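Local coordinates for glucose-inhibited division protein A-related protein, probable oxidoreductase (Thermus thermophilus, PDB 2CUL) that binds FAD on a Rossmann-type fold and is probably an oxidoreductase related to the glucose-inhibited division protein A family, at residues Gly157-Gly165 and Arg177-Glu187. Residues are numbered along the deposited sequence; the frame is centred on the assembly and turned at random.
With FAD (flavin-adenine dinucleotide), chain B.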
loop_
_atom_site.group_PDB
_atom_site.type_symbol
_atom_site.label_atom_id
_atom_site.label_comp_id
_atom_site.label_asym_id
_atom_site.label_seq_id
_atom_site.Cartn_x
_atom_site.Cartn_y
_atom_site.Cartn_z
ATOM N N GLY A 157 5.972 -11.613 -15.670
ATOM C CA GLY A 157 4.876 -11.660 -16.623
ATOM C C GLY A 157 3.655 -10.806 -16.331
ATOM O O GLY A 157 2.731 -10.751 -17.143
ATOM N N PHE A 158 3.632 -10.136 -15.184
ATOM C CA PHE A 158 2.487 -9.298 -14.843
ATOM C C PHE A 158 2.264 -8.170 -15.846
ATOM O O PHE A 158 3.215 -7.549 -16.321
ATOM C CB PHE A 158 2.661 -8.712 -13.440
ATOM C CG PHE A 158 2.413 -9.701 -12.341
ATOM C CD1 PHE A 158 1.116 -9.983 -11.919
ATOM C CD2 PHE A 158 3.475 -10.363 -11.735
ATOM C CE1 PHE A 158 0.883 -10.910 -10.904
ATOM C CE2 PHE A 158 3.253 -11.293 -10.722
ATOM C CZ PHE A 158 1.954 -11.565 -10.305
ATOM N N ARG A 159 0.995 -7.921 -16.161
ATOM C CA ARG A 159 0.604 -6.869 -17.096
ATOM C C ARG A 159 0.126 -5.634 -16.333
ATOM O O ARG A 159 -0.497 -5.754 -15.278
ATOM C CB ARG A 159 -0.527 -7.356 -18.006
ATOM C CG ARG A 159 -0.163 -8.519 -18.918
ATOM C CD ARG A 159 1.009 -8.179 -19.819
ATOM N NE ARG A 159 0.953 -8.920 -21.075
ATOM C CZ ARG A 159 1.877 -8.849 -22.027
ATOM N NH1 ARG A 159 2.940 -8.070 -21.868
ATOM N NH2 ARG A 159 1.732 -9.548 -23.145
ATOM N N PHE A 160 0.393 -4.455 -16.886
ATOM C CA PHE A 160 0.007 -3.196 -16.251
ATOM C C PHE A 160 -0.650 -2.222 -17.224
ATOM O O PHE A 160 -0.501 -2.340 -18.440
ATOM C CB PHE A 160 1.243 -2.519 -15.659
ATOM C CG PHE A 160 1.944 -3.338 -14.620
ATOM C CD1 PHE A 160 1.599 -3.221 -13.277
ATOM C CD2 PHE A 160 2.931 -4.247 -14.983
ATOM C CE1 PHE A 160 2.228 -4.002 -12.309
ATOM C CE2 PHE A 160 3.568 -5.033 -14.024
ATOM C CZ PHE A 160 3.215 -4.911 -12.685
ATOM N N VAL A 161 -1.378 -1.257 -16.668
ATOM C CA VAL A 161 -2.030 -0.222 -17.459
ATOM C C VAL A 161 -1.563 1.119 -16.900
ATOM O O VAL A 161 -1.264 1.229 -15.713
ATOM C CB VAL A 161 -3.578 -0.309 -17.377
ATOM C CG1 VAL A 161 -4.053 -1.614 -17.987
ATOM C CG2 VAL A 161 -4.046 -0.198 -15.934
ATOM N N GLU A 162 -1.483 2.129 -17.757
ATOM C CA GLU A 162 -1.037 3.447 -17.327
ATOM C C GLU A 162 -2.161 4.288 -16.748
ATOM O O GLU A 162 -3.271 4.322 -17.285
ATOM C CB GLU A 162 -0.392 4.197 -18.494
ATOM C CG GLU A 162 0.918 3.596 -18.967
ATOM C CD GLU A 162 1.602 4.447 -20.017
ATOM O OE1 GLU A 162 1.892 5.629 -19.732
ATOM O OE2 GLU A 162 1.849 3.934 -21.128
ATOM N N ARG A 163 -1.863 4.966 -15.645
ATOM C CA ARG A 163 -2.824 5.832 -14.975
ATOM C C ARG A 163 -2.123 7.133 -14.607
ATOM O O ARG A 163 -0.895 7.233 -14.683
ATOM C CB ARG A 163 -3.359 5.163 -13.705
ATOM C CG ARG A 163 -4.199 3.913 -13.951
ATOM C CD ARG A 163 -5.456 4.245 -14.730
ATOM N NE ARG A 163 -6.349 3.097 -14.867
ATOM C CZ ARG A 163 -7.445 3.094 -15.621
ATOM N NH1 ARG A 163 -7.782 4.180 -16.306
ATOM N NH2 ARG A 163 -8.205 2.010 -15.693
ATOM N N GLU A 164 -2.903 8.136 -14.220
ATOM C CA GLU A 164 -2.329 9.419 -13.841
ATOM C C GLU A 164 -3.142 10.095 -12.753
ATOM O O GLU A 164 -4.371 10.028 -12.744
ATOM C CB GLU A 164 -2.246 10.350 -15.056
ATOM C CG GLU A 164 -1.599 11.697 -14.746
ATOM C CD GLU A 164 -1.573 12.633 -15.942
ATOM O OE1 GLU A 164 -2.648 13.128 -16.341
ATOM O OE2 GLU A 164 -0.474 12.871 -16.484
ATOM N N GLY A 165 -2.436 10.738 -11.829
ATOM C CA GLY A 165 -3.090 11.460 -10.758
ATOM C C GLY A 165 -2.540 12.871 -10.800
ATOM O O GLY A 165 -1.494 13.109 -11.403
ATOM N N ARG A 177 1.808 16.311 -11.495
ATOM C CA ARG A 177 1.112 15.108 -11.931
ATOM C C ARG A 177 2.013 13.906 -11.704
ATOM O O ARG A 177 3.240 14.021 -11.734
ATOM C CB ARG A 177 0.776 15.191 -13.425
ATOM C CG ARG A 177 -0.351 16.144 -13.776
ATOM C CD ARG A 177 -0.547 16.246 -15.287
ATOM N NE ARG A 177 0.608 16.836 -15.963
ATOM C CZ ARG A 177 1.519 16.148 -16.647
ATOM N NH1 ARG A 177 1.422 14.830 -16.758
ATOM N NH2 ARG A 177 2.532 16.784 -17.224
ATOM N N VAL A 178 1.401 12.752 -11.463
ATOM C CA VAL A 178 2.161 11.524 -11.291
ATOM C C VAL A 178 1.577 10.442 -12.191
ATOM O O VAL A 178 0.418 10.052 -12.033
ATOM C CB VAL A 178 2.129 10.993 -9.837
ATOM C CG1 VAL A 178 2.826 9.632 -9.778
ATOM C CG2 VAL A 178 2.827 11.965 -8.899
ATOM N N ARG A 179 2.368 9.984 -13.154
ATOM C CA ARG A 179 1.931 8.910 -14.028
ATOM C C ARG A 179 2.494 7.647 -13.398
ATOM O O ARG A 179 3.663 7.603 -13.004
ATOM C CB ARG A 179 2.465 9.103 -15.448
ATOM C CG ARG A 179 1.785 10.243 -16.184
ATOM C CD ARG A 179 2.147 10.252 -17.658
ATOM N NE ARG A 179 1.448 11.310 -18.382
ATOM C CZ ARG A 179 1.562 11.524 -19.688
ATOM N NH1 ARG A 179 2.352 10.749 -20.421
ATOM N NH2 ARG A 179 0.889 12.512 -20.264
ATOM N N TYR A 180 1.659 6.625 -13.282
ATOM C CA TYR A 180 2.087 5.389 -12.658
ATOM C C TYR A 180 1.440 4.192 -13.324
ATOM O O TYR A 180 0.584 4.337 -14.199
ATOM C CB TYR A 180 1.721 5.420 -11.169
ATOM C CG TYR A 180 0.229 5.467 -10.911
ATOM C CD1 TYR A 180 -0.496 4.298 -10.689
ATOM C CD2 TYR A 180 -0.467 6.678 -10.933
ATOM C CE1 TYR A 180 -1.877 4.326 -10.496
ATOM C CE2 TYR A 180 -1.852 6.717 -10.743
ATOM C CZ TYR A 180 -2.547 5.539 -10.525
ATOM O OH TYR A 180 -3.914 5.568 -10.346
ATOM N N LEU A 181 1.862 3.008 -12.904
ATOM C CA LEU A 181 1.324 1.778 -13.456
ATOM C C LEU A 181 0.513 1.017 -12.422
ATOM O O LEU A 181 0.927 0.877 -11.273
ATOM C CB LEU A 181 2.457 0.882 -13.955
ATOM C CG LEU A 181 3.319 1.425 -15.093
ATOM C CD1 LEU A 181 4.343 0.374 -15.488
ATOM C CD2 LEU A 181 2.440 1.778 -16.283
ATOM N N ALA A 182 -0.649 0.533 -12.846
ATOM C CA ALA A 182 -1.519 -0.249 -11.980
ATOM C C ALA A 182 -1.645 -1.622 -12.622
ATOM O O ALA A 182 -1.554 -1.749 -13.846
ATOM C CB ALA A 182 -2.891 0.400 -11.877
ATOM N N PHE A 183 -1.830 -2.651 -11.803
ATOM C CA PHE A 183 -1.999 -3.999 -12.329
ATOM C C PHE A 183 -3.191 -3.999 -13.276
ATOM O O PHE A 183 -4.229 -3.401 -12.985
ATOM C CB PHE A 183 -2.275 -4.989 -11.197
ATOM C CG PHE A 183 -1.062 -5.354 -10.397
ATOM C CD1 PHE A 183 -0.129 -6.250 -10.903
ATOM C CD2 PHE A 183 -0.854 -4.809 -9.131
ATOM C CE1 PHE A 183 0.997 -6.605 -10.162
ATOM C CE2 PHE A 183 0.267 -5.155 -8.383
ATOM C CZ PHE A 183 1.194 -6.056 -8.897
ATOM N N HIS A 184 -3.042 -4.669 -14.412
ATOM C CA HIS A 184 -4.127 -4.756 -15.380
ATOM C C HIS A 184 -5.303 -5.437 -14.675
ATOM O O HIS A 184 -5.114 -6.375 -13.896
ATOM C CB HIS A 184 -3.667 -5.580 -16.584
ATOM C CG HIS A 184 -4.644 -5.591 -17.719
ATOM N ND1 HIS A 184 -5.827 -6.295 -17.677
ATOM C CD2 HIS A 184 -4.615 -4.972 -18.922
ATOM C CE1 HIS A 184 -6.487 -6.109 -18.806
ATOM N NE2 HIS A 184 -5.774 -5.309 -19.578
ATOM N N PRO A 185 -6.534 -4.974 -14.931
ATOM C CA PRO A 185 -7.710 -5.572 -14.292
ATOM C C PRO A 185 -7.823 -7.096 -14.378
ATOM O O PRO A 185 -8.313 -7.735 -13.446
ATOM C CB PRO A 185 -8.869 -4.866 -14.988
ATOM C CG PRO A 185 -8.310 -3.502 -15.224
ATOM C CD PRO A 185 -6.917 -3.805 -15.741
ATOM N N GLU A 186 -7.381 -7.679 -15.488
ATOM C CA GLU A 186 -7.461 -9.129 -15.665
ATOM C C GLU A 186 -6.582 -9.898 -14.681
ATOM O O GLU A 186 -6.792 -11.086 -14.459
ATOM C CB GLU A 186 -7.085 -9.503 -17.106
ATOM C CG GLU A 186 -7.020 -11.001 -17.404
ATOM C CD GLU A 186 -8.309 -11.742 -17.081
ATOM O OE1 GLU A 186 -9.398 -11.230 -17.413
ATOM O OE2 GLU A 186 -8.228 -12.848 -16.507
ATOM N N GLU A 187 -5.605 -9.219 -14.088
ATOM C CA GLU A 187 -4.708 -9.858 -13.128
ATOM C C GLU A 187 -5.352 -9.978 -11.755
ATOM O O GLU A 187 -4.976 -10.827 -10.950
ATOM C CB GLU A 187 -3.436 -9.023 -12.948
ATOM C CG GLU A 187 -2.626 -8.785 -14.199
ATOM C CD GLU A 187 -1.696 -9.930 -14.511
ATOM O OE1 GLU A 187 -1.780 -10.983 -13.836
ATOM O OE2 GLU A 187 -0.884 -9.778 -15.440
HETATM P PA FAD B . -0.248 5.205 -0.918
HETATM O O1A FAD B . 0.529 6.016 -1.869
HETATM O O2A FAD B . -1.077 5.879 0.115
HETATM O O5B FAD B . 0.731 4.206 -0.153
HETATM C C5B FAD B . 1.661 3.408 -0.887
HETATM C C4B FAD B . 2.766 3.044 0.097
HETATM O O4B FAD B . 3.518 1.984 -0.494
HETATM C C3B FAD B . 3.766 4.181 0.385
HETATM O O3B FAD B . 3.972 4.368 1.769
HETATM C C2B FAD B . 4.997 3.744 -0.352
HETATM O O2B FAD B . 6.214 4.289 0.103
HETATM C C1B FAD B . 4.893 2.226 -0.235
HETATM N N9A FAD B . 5.669 1.474 -1.218
HETATM C C8A FAD B . 5.558 1.535 -2.588
HETATM N N7A FAD B . 6.408 0.719 -3.199
HETATM C C5A FAD B . 7.096 0.104 -2.172
HETATM C C6A FAD B . 8.129 -0.865 -2.172
HETATM N N6A FAD B . 8.646 -1.387 -3.269
HETATM N N1A FAD B . 8.612 -1.281 -0.942
HETATM C C2A FAD B . 8.090 -0.754 0.219
HETATM N N3A FAD B . 7.102 0.176 0.281
HETATM C C4A FAD B . 6.643 0.571 -0.937
HETATM N N1 FAD B . -6.989 11.018 -3.373
HETATM C C2 FAD B . -7.646 11.918 -2.566
HETATM O O2 FAD B . -8.600 11.585 -1.906
HETATM N N3 FAD B . -7.182 13.242 -2.523
HETATM C C4 FAD B . -6.105 13.712 -3.242
HETATM O O4 FAD B . -5.745 14.906 -3.155
HETATM C C4X FAD B . -5.434 12.790 -4.072
HETATM N N5 FAD B . -4.345 13.192 -4.834
HETATM C C5X FAD B . -3.684 12.293 -5.650
HETATM C C6 FAD B . -2.593 12.722 -6.405
HETATM C C7 FAD B . -1.876 11.852 -7.248
HETATM C C7M FAD B . -0.702 12.383 -8.033
HETATM C C8 FAD B . -2.296 10.476 -7.322
HETATM C C8M FAD B . -1.580 9.478 -8.191
HETATM C C9 FAD B . -3.407 10.025 -6.566
HETATM C C9A FAD B . -4.123 10.912 -5.719
HETATM N N10 FAD B . -5.255 10.498 -4.931
HETATM C C10 FAD B . -5.909 11.436 -4.112
HETATM C "C1'" FAD B . -5.781 9.075 -4.966
HETATM C "C2'" FAD B . -5.513 8.146 -3.761
HETATM O "O2'" FAD B . -6.372 8.492 -2.707
HETATM C "C3'" FAD B . -4.054 8.211 -3.267
HETATM O "O3'" FAD B . -3.141 7.856 -4.304
HETATM C "C4'" FAD B . -3.772 7.252 -2.092
HETATM O "O4'" FAD B . -2.522 7.554 -1.478
HETATM C "C5'" FAD B . -3.789 5.803 -2.616
HETATM O "O5'" FAD B . -3.576 4.895 -1.523
HETATM P P FAD B . -2.607 3.644 -1.625
HETATM O O1P FAD B . -2.730 2.977 -0.318
HETATM O O2P FAD B . -2.929 2.813 -2.833
HETATM O O3P FAD B . -1.165 4.242 -1.830
HETATM O O HOH W 1 -5.329 7.764 -10.793
#
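With CG trans to the backbone N (chi1 -178°) and the chain extended beyond it, Glu164 delivers OE2 to two arginines of the facing strand, while a chi1 of 64° at Tyr180 turns its ring beneath Arg163. These pairs belong to an antiparallel beta hairpin, in which strand 160-167 forms an edge of a four-stranded sheet. Backbone bonds join Val161 to Ala182, Arg163 to Tyr180 and Gly165 to Val178. Glu164 OE2 accepts from Arg177 NH1 at 2.7 Å and from Arg179 NE at 3.1 Å, the donors reaching it from opposite faces of the carboxylate plane. A glutamine in its place would probably leave both guanidinium groups without their counter-charge. On the other face of the sheet, Arg163 CB sits over the Tyr180 ring in a CH-pi contact, 3.7 Å from the centroid. Farther along, Phe183 turns its edge toward the face of Phe158, while Phe160 CE1 lies over the Phe183 ring; helix 148-155 packs on this aromatic cluster through Leu153. Glu187 OE2 accepts from Arg159 N and also pairs with Arg197. At the flavin end the hairpin helps line the FAD pocket, where Gly165 C approaches FAD C7M to 3.4 Å and Tyr180 CE2 lies 3.8 Å from FAD C8M.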